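Local structure of spectinomycin phosphotransferase (Legionella pneumophila, 3I1A) at residues K3-A8 with N36-Q41; P148-I153 with R281-V286; E287-Y292 with K311-M316. The protein probably transfers phosphate from a nucleotide to the antibiotic spectinomycin, as an aminoglycoside-type phosphotransferase with a protein-kinase-like fold. All blocks are in the same frame, centred on the assembly; numbering follows the deposited sequence. Where two conformers were deposited one is given.

Contact 1. Residues K3-A8 with N36-Q41; sequences KQPIQA and NAFAYQ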
loop_
_atom_site.group_PDB
_atom_site.type_symbol
_atom_site.label_atom_id
_atom_site.label_comp_id
_atom_site.label_asym_id
_atom_site.label_seq_id
_atom_site.Cartn_x
_atom_site.Cartn_y
_atom_site.Cartn_z
ATOM N N LYS A 3 -20.055 -15.988 -8.593
ATOM C CA LYS A 3 -19.780 -15.371 -7.261
ATOM C C LYS A 3 -20.306 -13.943 -7.237
ATOM O O LYS A 3 -20.681 -13.417 -6.184
ATOM C CB LYS A 3 -18.273 -15.369 -6.987
ATOM C CG LYS A 3 -17.887 -14.948 -5.581
ATOM C CD LYS A 3 -18.808 -15.580 -4.549
ATOM C CE LYS A 3 -18.119 -15.709 -3.201
ATOM N NZ LYS A 3 -17.016 -16.718 -3.257
ATOM N N GLN A 4 -20.338 -13.330 -8.412
ATOM C CA GLN A 4 -20.799 -11.954 -8.562
ATOM C C GLN A 4 -22.200 -11.754 -7.990
ATOM O O GLN A 4 -23.088 -12.594 -8.179
ATOM C CB GLN A 4 -20.783 -11.576 -10.038
ATOM C CG GLN A 4 -19.504 -11.975 -10.735
ATOM C CD GLN A 4 -19.482 -11.594 -12.200
ATOM O OE1 GLN A 4 -18.743 -12.175 -12.989
ATOM N NE2 GLN A 4 -20.285 -10.608 -12.568
ATOM N N PRO A 5 -22.414 -10.642 -7.269
ATOM C CA PRO A 5 -23.720 -10.339 -6.671
ATOM C C PRO A 5 -24.802 -10.007 -7.703
ATOM O O PRO A 5 -25.999 -10.131 -7.423
ATOM C CB PRO A 5 -23.415 -9.158 -5.749
ATOM C CG PRO A 5 -22.256 -8.487 -6.420
ATOM C CD PRO A 5 -21.402 -9.651 -6.863
ATOM N N ILE A 6 -24.371 -9.582 -8.887
ATOM C CA ILE A 6 -25.276 -9.225 -9.977
ATOM C C ILE A 6 -24.665 -9.578 -11.328
ATOM O O ILE A 6 -23.476 -9.875 -11.424
ATOM C CB ILE A 6 -25.548 -7.716 -10.003
ATOM C CG1 ILE A 6 -24.233 -6.972 -10.260
ATOM C CG2 ILE A 6 -26.181 -7.281 -8.687
ATOM C CD1 ILE A 6 -24.367 -5.486 -10.323
ATOM N N GLN A 7 -25.497 -9.557 -12.368
ATOM C CA GLN A 7 -25.050 -9.806 -13.732
ATOM C C GLN A 7 -24.657 -8.404 -14.223
ATOM O O GLN A 7 -25.338 -7.429 -13.914
ATOM C CB GLN A 7 -26.195 -10.370 -14.577
ATOM C CG GLN A 7 -25.734 -11.127 -15.809
ATOM C CD GLN A 7 -25.059 -10.238 -16.816
ATOM O OE1 GLN A 7 -23.902 -10.462 -17.192
ATOM N NE2 GLN A 7 -25.777 -9.225 -17.272
ATOM N N ALA A 8 -23.575 -8.306 -14.987
ATOM C CA ALA A 8 -23.089 -7.003 -15.449
ATOM C C ALA A 8 -24.148 -6.029 -15.973
ATOM O O ALA A 8 -24.086 -4.824 -15.706
ATOM C CB ALA A 8 -21.999 -7.204 -16.504
ATOM N N ASN A 36 -12.714 -9.773 -1.314
ATOM C CA ASN A 36 -14.132 -9.475 -1.439
ATOM C C ASN A 36 -14.338 -8.255 -2.327
ATOM O O ASN A 36 -14.513 -7.141 -1.834
ATOM C CB ASN A 36 -14.759 -9.227 -0.062
ATOM C CG ASN A 36 -16.189 -8.719 -0.156
ATOM O OD1 ASN A 36 -16.849 -8.875 -1.187
ATOM N ND2 ASN A 36 -16.680 -8.118 0.925
ATOM N N ALA A 37 -14.304 -8.464 -3.642
ATOM C CA ALA A 37 -14.505 -7.366 -4.580
ATOM C C ALA A 37 -14.645 -7.854 -6.012
ATOM O O ALA A 37 -13.981 -8.802 -6.434
ATOM C CB ALA A 37 -13.365 -6.380 -4.481
ATOM N N PHE A 38 -15.528 -7.195 -6.751
ATOM C CA PHE A 38 -15.765 -7.525 -8.143
ATOM C C PHE A 38 -15.697 -6.213 -8.916
ATOM O O PHE A 38 -16.411 -5.258 -8.594
ATOM C CB PHE A 38 -17.136 -8.187 -8.289
ATOM C CG PHE A 38 -17.332 -9.360 -7.375
ATOM C CD1 PHE A 38 -17.677 -9.164 -6.044
ATOM C CD2 PHE A 38 -17.133 -10.661 -7.836
ATOM C CE1 PHE A 38 -17.824 -10.242 -5.184
ATOM C CE2 PHE A 38 -17.277 -11.748 -6.983
ATOM C CZ PHE A 38 -17.623 -11.538 -5.655
ATOM N N ALA A 39 -14.820 -6.158 -9.915
ATOM C CA ALA A 39 -14.644 -4.944 -10.704
ATOM C C ALA A 39 -15.291 -5.073 -12.070
ATOM O O ALA A 39 -15.311 -6.157 -12.671
ATOM C CB ALA A 39 -13.152 -4.619 -10.845
ATOM N N TYR A 40 -15.824 -3.954 -12.552
ATOM C CA TYR A 40 -16.502 -3.911 -13.835
ATOM C C TYR A 40 -16.155 -2.635 -14.568
ATOM O O TYR A 40 -15.857 -1.614 -13.935
ATOM C CB TYR A 40 -18.028 -3.905 -13.639
ATOM C CG TYR A 40 -18.639 -5.091 -12.932
ATOM C CD1 TYR A 40 -18.609 -5.196 -11.543
ATOM C CD2 TYR A 40 -19.255 -6.114 -13.667
ATOM C CE1 TYR A 40 -19.174 -6.292 -10.896
ATOM C CE2 TYR A 40 -19.820 -7.209 -13.038
ATOM C CZ TYR A 40 -19.773 -7.294 -11.650
ATOM O OH TYR A 40 -20.308 -8.390 -11.028
ATOM N N GLN A 41 -16.201 -2.690 -15.900
ATOM C CA GLN A 41 -15.981 -1.496 -16.713
ATOM C C GLN A 41 -17.353 -1.159 -17.280
ATOM O O GLN A 41 -17.975 -1.991 -17.953
ATOM C CB GLN A 41 -15.009 -1.741 -17.875
ATOM C CG GLN A 41 -14.854 -0.495 -18.775
ATOM C CD GLN A 41 -14.036 -0.756 -20.033
ATOM O OE1 GLN A 41 -12.896 -1.206 -19.959
ATOM N NE2 GLN A 41 -14.621 -0.465 -21.197
#
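Near-identical first torsions in F38 (chi1 -53°) and Y40 (chi1 -61°) put CG anti to the carbonyl carbon in each, and both rings rise from the same side of the strand toward residues 3-8. The strand, 38-43, is the second in the five-stranded antiparallel sheet of the N-terminal lobe of this protein-kinase-like fold; residues 3-8 lie across it before the chain enters helix 10-19. F38 takes the loop on one face and at one edge. P5 CD lies over that face, 4.0 Å from the centroid of the F38 ring, and Q4 CA lies over the same face, also displaced toward the rim; both are CH-pi contacts. K3 works differently: its side chain runs across F38 at about a right angle and brings CG to the ring edge, 3.4 Å from CZ of F38, before its chain bends and the amine leads away. Nearby, the carbonyl O of K3 is hydrogen-bonded to the hydroxyl of Y55. Y40 stands deeper, its ring among F28, L11 and L53, with the nucleotide pocket not far off. The Q4 chain, extended beyond CG, brings its amide to the edge of the Y40 ring, the two planes steeply turned against each other. Q4 NE2 donates to Y40 OH at 2.7 Å, but the N-H points well off line (120°), so the bond is weak despite being short. A second weak bond, 3.5 Å from Q4 NE2 to the carbonyl O of I6, ties the amide back to its own loop. On the same CE2 side of the ring, A8 CA approaches obliquely, and A8 CB lies 4.1 Å from CE2 of Y40.

Contact 2. Residues P148-I153 with R281-V286; sequences PKWREI and RHERIV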
loop_
_atom_site.group_PDB
_atom_site.type_symbol
_atom_site.label_atom_id
_atom_site.label_comp_id
_atom_site.label_asym_id
_atom_site.label_seq_id
_atom_site.Cartn_x
_atom_site.Cartn_y
_atom_site.Cartn_z
ATOM N N PRO A 148 5.656 -8.212 16.990
ATOM C CA PRO A 148 6.831 -9.031 16.709
ATOM C C PRO A 148 6.473 -10.209 15.783
ATOM O O PRO A 148 7.339 -11.015 15.449
ATOM C CB PRO A 148 7.240 -9.499 18.099
ATOM C CG PRO A 148 5.893 -9.800 18.721
ATOM C CD PRO A 148 5.125 -8.514 18.336
ATOM N N LYS A 149 5.215 -10.280 15.346
ATOM C CA LYS A 149 4.741 -11.373 14.485
ATOM C C LYS A 149 5.688 -11.782 13.365
ATOM O O LYS A 149 6.064 -12.956 13.247
ATOM C CB LYS A 149 3.385 -11.033 13.851
ATOM C CG LYS A 149 2.917 -12.111 12.857
ATOM C CD LYS A 149 1.512 -11.882 12.332
ATOM C CE LYS A 149 1.069 -13.065 11.476
ATOM N NZ LYS A 149 -0.386 -13.033 11.152
ATOM N N TRP A 150 6.065 -10.812 12.542
ATOM C CA TRP A 150 6.941 -11.064 11.405
ATOM C C TRP A 150 8.362 -11.392 11.807
ATOM O O TRP A 150 9.012 -12.239 11.189
ATOM C CB TRP A 150 6.916 -9.854 10.474
ATOM C CG TRP A 150 5.523 -9.448 10.199
ATOM C CD1 TRP A 150 4.864 -8.357 10.699
ATOM C CD2 TRP A 150 4.579 -10.155 9.389
ATOM N NE1 TRP A 150 3.562 -8.339 10.242
ATOM C CE2 TRP A 150 3.361 -9.433 9.437
ATOM C CE3 TRP A 150 4.643 -11.328 8.625
ATOM C CZ2 TRP A 150 2.219 -9.847 8.750
ATOM C CZ3 TRP A 150 3.504 -11.739 7.940
ATOM C CH2 TRP A 150 2.310 -10.999 8.008
ATOM N N ARG A 151 8.867 -10.720 12.833
ATOM C CA ARG A 151 10.212 -11.020 13.270
ATOM C C ARG A 151 10.271 -12.477 13.723
ATOM O O ARG A 151 11.245 -13.166 13.469
ATOM C CB ARG A 151 10.616 -10.099 14.420
ATOM C CG ARG A 151 10.811 -8.655 13.976
ATOM C CD ARG A 151 11.421 -7.813 15.080
ATOM N NE ARG A 151 10.484 -7.507 16.151
ATOM C CZ ARG A 151 9.534 -6.582 16.082
ATOM N NH1 ARG A 151 9.375 -5.866 14.971
ATOM N NH2 ARG A 151 8.766 -6.340 17.144
ATOM N N GLU A 152 9.226 -12.936 14.389
ATOM C CA GLU A 152 9.184 -14.315 14.868
ATOM C C GLU A 152 9.159 -15.288 13.701
ATOM O O GLU A 152 9.876 -16.290 13.715
ATOM C CB GLU A 152 7.959 -14.541 15.768
ATOM C CG GLU A 152 7.999 -13.718 17.053
ATOM C CD GLU A 152 6.783 -13.925 17.942
ATOM O OE1 GLU A 152 5.660 -14.083 17.415
ATOM O OE2 GLU A 152 6.946 -13.910 19.176
ATOM N N ILE A 153 8.351 -14.988 12.689
ATOM C CA ILE A 153 8.270 -15.866 11.521
ATOM C C ILE A 153 9.623 -15.995 10.837
ATOM O O ILE A 153 10.026 -17.095 10.452
ATOM C CB ILE A 153 7.236 -15.349 10.508
ATOM C CG1 ILE A 153 5.830 -15.580 11.054
ATOM C CG2 ILE A 153 7.385 -16.081 9.171
ATOM C CD1 ILE A 153 4.759 -14.788 10.324
ATOM N N ARG A 281 11.990 0.925 8.132
ATOM C CA ARG A 281 12.686 0.433 6.938
ATOM C C ARG A 281 13.188 -0.984 7.151
ATOM O O ARG A 281 13.140 -1.792 6.224
ATOM C CB ARG A 281 13.850 1.338 6.570
ATOM C CG ARG A 281 13.384 2.686 6.090
ATOM C CD ARG A 281 14.560 3.541 5.670
ATOM N NE ARG A 281 14.080 4.736 4.987
ATOM C CZ ARG A 281 14.837 5.788 4.702
ATOM N NH1 ARG A 281 16.120 5.809 5.042
ATOM N NH2 ARG A 281 14.298 6.831 4.075
ATOM N N HIS A 282 13.666 -1.303 8.353
ATOM C CA HIS A 282 14.112 -2.673 8.606
ATOM C C HIS A 282 12.911 -3.602 8.747
ATOM O O HIS A 282 12.884 -4.683 8.162
ATOM C CB HIS A 282 14.982 -2.753 9.887
ATOM C CG HIS A 282 16.364 -2.175 9.732
ATOM N ND1 HIS A 282 16.608 -0.820 9.679
ATOM C CD2 HIS A 282 17.567 -2.778 9.580
ATOM C CE1 HIS A 282 17.900 -0.611 9.502
ATOM N NE2 HIS A 282 18.506 -1.783 9.437
ATOM N N GLU A 283 11.904 -3.183 9.508
ATOM C CA GLU A 283 10.724 -4.013 9.735
ATOM C C GLU A 283 9.908 -4.302 8.478
ATOM O O GLU A 283 9.365 -5.393 8.321
ATOM C CB GLU A 283 9.831 -3.362 10.801
ATOM C CG GLU A 283 8.490 -4.045 11.041
ATOM C CD GLU A 283 8.572 -5.473 11.576
ATOM O OE1 GLU A 283 9.614 -5.872 12.145
ATOM O OE2 GLU A 283 7.566 -6.196 11.439
ATOM N N ARG A 284 9.797 -3.333 7.571
ATOM C CA ARG A 284 9.039 -3.614 6.357
ATOM C C ARG A 284 9.738 -4.721 5.560
ATOM O O ARG A 284 9.069 -5.553 4.949
ATOM C CB ARG A 284 8.912 -2.373 5.482
ATOM C CG ARG A 284 7.875 -2.548 4.371
ATOM C CD ARG A 284 7.736 -1.255 3.549
ATOM N NE ARG A 284 6.719 -1.412 2.511
ATOM C CZ ARG A 284 6.950 -1.939 1.311
ATOM N NH1 ARG A 284 8.178 -2.353 0.982
ATOM N NH2 ARG A 284 5.941 -2.076 0.451
ATOM N N ILE A 285 11.073 -4.734 5.571
ATOM C CA ILE A 285 11.809 -5.786 4.839
ATOM C C ILE A 285 11.596 -7.130 5.544
ATOM O O ILE A 285 11.406 -8.170 4.899
ATOM C CB ILE A 285 13.312 -5.446 4.724
ATOM C CG1 ILE A 285 13.465 -4.131 3.958
ATOM C CG2 ILE A 285 14.069 -6.552 3.992
ATOM C CD1 ILE A 285 14.857 -3.534 3.971
ATOM N N VAL A 286 11.616 -7.115 6.873
ATOM C CA VAL A 286 11.365 -8.330 7.638
ATOM C C VAL A 286 10.007 -8.920 7.279
ATOM O O VAL A 286 9.877 -10.145 7.122
ATOM C CB VAL A 286 11.423 -8.052 9.155
ATOM C CG1 VAL A 286 10.891 -9.259 9.934
ATOM C CG2 VAL A 286 12.846 -7.730 9.559
HETATM O O HOH W 1 7.394 -8.213 13.267
#
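The carboxylate of E283 is shared between the side chain of R151 and, through a water, the first turn of that residue's own helix. Two helices of the C-terminal, mainly helical lobe cross here: helix 149-157 and the long helix 274-297, whose local axes pass 9.5 Å apart at 56°. R151 NH1 donates to E283 OE1 at 2.8 Å, a salt bridge whose N-H...O angle is bent to 131°. OE1 is met from well above the carboxylate plane, while it lies only slightly out of the guanidinium plane. The same OE1 is also hydrogen-bonded to S192 OG, so two groups grip it. All three guanidinium nitrogens have partners: NE pairs with E193 in a salt bridge, NH2 bonds to the carbonyl O of Y146, and NH1 has a further partner in the hydroxyl of Y279. This buried set of bonds probably holds the orientation of the guanidinium. The other oxygen, E283 OE2, accepts from a water at 2.7 Å. That water in turn accepts from the backbone N of R151 at 2.9 Å, an amide at the start of the helix. E283 gets there by running CG anti to its backbone N (chi1 174°) and then bending at chi2, which carries the acid across to helix 149-157. OE2 also lies near the plane of the W150 indole, at its edge, 3.5 Å from CD1 of W150. Beside this cluster V286 CG1 packs on W150 CB (4.1 Å) and comes within 3.7 Å of the carbonyl O of W150.

Contact 3. Residues E287-Y292 with K311-M316; sequences EDIAVY and KYFKEM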
loop_
_atom_site.group_PDB
_atom_site.type_symbol
_atom_site.label_atom_id
_atom_site.label_comp_id
_atom_site.label_asym_id
_atom_site.label_seq_id
_atom_site.Cartn_x
_atom_site.Cartn_y
_atom_site.Cartn_z
ATOM N N GLU A 287 9.004 -8.048 7.148
ATOM C CA GLU A 287 7.640 -8.437 6.789
ATOM C C GLU A 287 7.631 -9.146 5.428
ATOM O O GLU A 287 6.988 -10.178 5.258
ATOM C CB GLU A 287 6.727 -7.189 6.757
ATOM C CG GLU A 287 5.995 -6.913 8.071
ATOM C CD GLU A 287 5.586 -5.452 8.275
ATOM O OE1 GLU A 287 5.085 -4.830 7.314
ATOM O OE2 GLU A 287 5.761 -4.941 9.406
ATOM N N ASP A 288 8.346 -8.580 4.463
ATOM C CA ASP A 288 8.441 -9.164 3.117
ATOM C C ASP A 288 9.271 -10.467 3.127
ATOM O O ASP A 288 8.976 -11.393 2.375
ATOM C CB ASP A 288 9.092 -8.187 2.125
ATOM C CG ASP A 288 8.108 -7.151 1.575
ATOM O OD1 ASP A 288 6.894 -7.341 1.722
ATOM O OD2 ASP A 288 8.573 -6.161 0.978
ATOM N N ILE A 289 10.306 -10.552 3.959
ATOM C CA ILE A 289 11.103 -11.784 3.970
ATOM C C ILE A 289 10.190 -12.891 4.487
ATOM O O ILE A 289 10.242 -14.041 4.034
ATOM C CB ILE A 289 12.379 -11.641 4.886
ATOM C CG1 ILE A 289 13.414 -10.752 4.191
ATOM C CG2 ILE A 289 13.010 -13.008 5.153
ATOM C CD1 ILE A 289 14.597 -10.355 5.056
ATOM N N ALA A 290 9.345 -12.552 5.456
ATOM C CA ALA A 290 8.444 -13.533 6.027
ATOM C C ALA A 290 7.424 -14.028 5.008
ATOM O O ALA A 290 7.188 -15.227 4.884
ATOM C CB ALA A 290 7.728 -12.938 7.262
ATOM N N VAL A 291 6.813 -13.092 4.285
ATOM C CA VAL A 291 5.797 -13.409 3.296
ATOM C C VAL A 291 6.342 -14.122 2.063
ATOM O O VAL A 291 5.871 -15.222 1.707
ATOM C CB VAL A 291 5.026 -12.117 2.880
ATOM C CG1 VAL A 291 4.133 -12.401 1.703
ATOM C CG2 VAL A 291 4.174 -11.610 4.065
ATOM N N TYR A 292 7.341 -13.529 1.421
ATOM C CA TYR A 292 7.895 -14.155 0.223
ATOM C C TYR A 292 8.770 -15.350 0.578
ATOM O O TYR A 292 8.809 -16.346 -0.153
ATOM C CB TYR A 292 8.621 -13.107 -0.622
ATOM C CG TYR A 292 7.658 -12.019 -1.081
ATOM C CD1 TYR A 292 7.371 -10.922 -0.268
ATOM C CD2 TYR A 292 7.010 -12.109 -2.304
ATOM C CE1 TYR A 292 6.461 -9.947 -0.662
ATOM C CE2 TYR A 292 6.096 -11.134 -2.714
ATOM C CZ TYR A 292 5.830 -10.061 -1.886
ATOM O OH TYR A 292 4.932 -9.103 -2.288
ATOM N N LYS A 311 12.303 -13.664 -7.211
ATOM C CA LYS A 311 12.921 -12.513 -7.839
ATOM C C LYS A 311 12.717 -11.279 -6.953
ATOM O O LYS A 311 13.647 -10.489 -6.747
ATOM C CB LYS A 311 12.317 -12.307 -9.243
ATOM C CG LYS A 311 12.672 -13.465 -10.184
ATOM C CD LYS A 311 12.302 -13.182 -11.636
ATOM C CE LYS A 311 12.709 -14.350 -12.533
ATOM N NZ LYS A 311 12.480 -14.037 -13.984
ATOM N N TYR A 312 11.511 -11.128 -6.412
ATOM C CA TYR A 312 11.223 -9.985 -5.545
ATOM C C TYR A 312 12.122 -10.036 -4.315
ATOM O O TYR A 312 12.744 -9.039 -3.933
ATOM C CB TYR A 312 9.770 -9.986 -5.092
ATOM C CG TYR A 312 9.465 -8.813 -4.182
ATOM C CD1 TYR A 312 9.608 -7.495 -4.634
ATOM C CD2 TYR A 312 9.063 -9.015 -2.865
ATOM C CE1 TYR A 312 9.355 -6.410 -3.781
ATOM C CE2 TYR A 312 8.808 -7.942 -2.010
ATOM C CZ TYR A 312 8.953 -6.648 -2.474
ATOM O OH TYR A 312 8.663 -5.590 -1.633
ATOM N N PHE A 313 12.175 -11.206 -3.698
ATOM C CA PHE A 313 13.006 -11.410 -2.519
ATOM C C PHE A 313 14.469 -11.038 -2.816
ATOM O O PHE A 313 15.119 -10.335 -2.030
ATOM C CB PHE A 313 12.893 -12.880 -2.086
ATOM C CG PHE A 313 13.497 -13.169 -0.737
ATOM C CD1 PHE A 313 12.682 -13.447 0.364
ATOM C CD2 PHE A 313 14.874 -13.167 -0.570
ATOM C CE1 PHE A 313 13.250 -13.716 1.618
ATOM C CE2 PHE A 313 15.449 -13.436 0.683
ATOM C CZ PHE A 313 14.639 -13.707 1.767
ATOM N N LYS A 314 14.997 -11.483 -3.957
ATOM C CA LYS A 314 16.399 -11.174 -4.244
ATOM C C LYS A 314 16.686 -9.720 -4.555
ATOM O O LYS A 314 17.745 -9.190 -4.187
ATOM C CB LYS A 314 16.913 -12.055 -5.385
ATOM C CG LYS A 314 17.002 -13.512 -4.950
ATOM C CD LYS A 314 17.728 -14.393 -5.955
ATOM C CE LYS A 314 16.900 -14.655 -7.195
ATOM N NZ LYS A 314 17.637 -15.604 -8.096
ATOM N N GLU A 315 15.745 -9.079 -5.243
ATOM C CA GLU A 315 15.908 -7.687 -5.603
ATOM C C GLU A 315 16.097 -6.802 -4.386
ATOM O O GLU A 315 16.746 -5.758 -4.485
ATOM C CB GLU A 315 14.701 -7.205 -6.392
ATOM C CG GLU A 315 14.690 -7.709 -7.814
ATOM C CD GLU A 315 13.555 -7.111 -8.608
ATOM O OE1 GLU A 315 13.648 -7.125 -9.850
ATOM O OE2 GLU A 315 12.578 -6.633 -7.985
ATOM N N MET A 316 15.523 -7.200 -3.248
ATOM C CA MET A 316 15.660 -6.381 -2.030
ATOM C C MET A 316 17.112 -6.206 -1.635
ATOM O O MET A 316 17.477 -5.233 -0.953
ATOM C CB MET A 316 14.906 -7.019 -0.852
ATOM C CG MET A 316 13.415 -7.209 -1.120
ATOM S SD MET A 316 12.432 -7.767 0.298
ATOM C CE MET A 316 13.462 -9.144 0.970
#
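Y312 drives the rim of its ring between D288 and Y292, which stand one helical turn apart, and so fills the hollow between them. The motif is antiparallel helix packing: helices 274-297 and 303-315 run at 154° in their local segments, axes 10.1 Å apart. Y312 meets Y292 edge to face, in a tilted rather than upright T (planes at 54°). CD2 of Y312 sits over the centre of the Y292 ring, 3.4 Å above its plane, while V291 CG1 covers part of the opposite face. At its far end the Y312 hydroxyl donates to D288 OD2 at 2.7 Å, meeting the oxygen from above the carboxylate plane, which ties the tip of Y312 to helix 274-297; R284 NH1 adds a long, weak ion pair to the same oxygen. The next bump is F313. With CG anti to its backbone N (chi1 -169°), its ring reaches helix 274-297, where CE1 comes 3.6 Å from I289 CG2, with CD1 close to the CB of Y292. F174 packs edge-to-face with F313, and F177 touches it too, so helix 169-180 shares this core. M316 lies along D288 and I289. Its sulfur is 3.8 Å from D288 CB, and a bend at chi3 turns the methyl inward, where CE rests 3.6 Å from I289 CG1.

In the fold
Contacts 2 and 3 are neighbours on one helix, 274-297, with centres about 11 Å apart. W150 and I153 join them: both pack on A290, and W150 CZ3 lies 3.9 Å from V291 CG2. Contact 1 belongs to the other lobe, its centre about 35 Å from that of contact 2 and about 32 Å from that of contact 3, with no touch to either. Measured between side chains, Y40 in contact 1 is about 7 Å from F50 and K52, which bind ADP in another crystal structure of this protein. In contact 3, Y312 stands about 11 Å from N217 and Y292 about 11 Å from D230, which likewise bind magnesium. Neither ligand is present here. Contact 2 lies away from these sites.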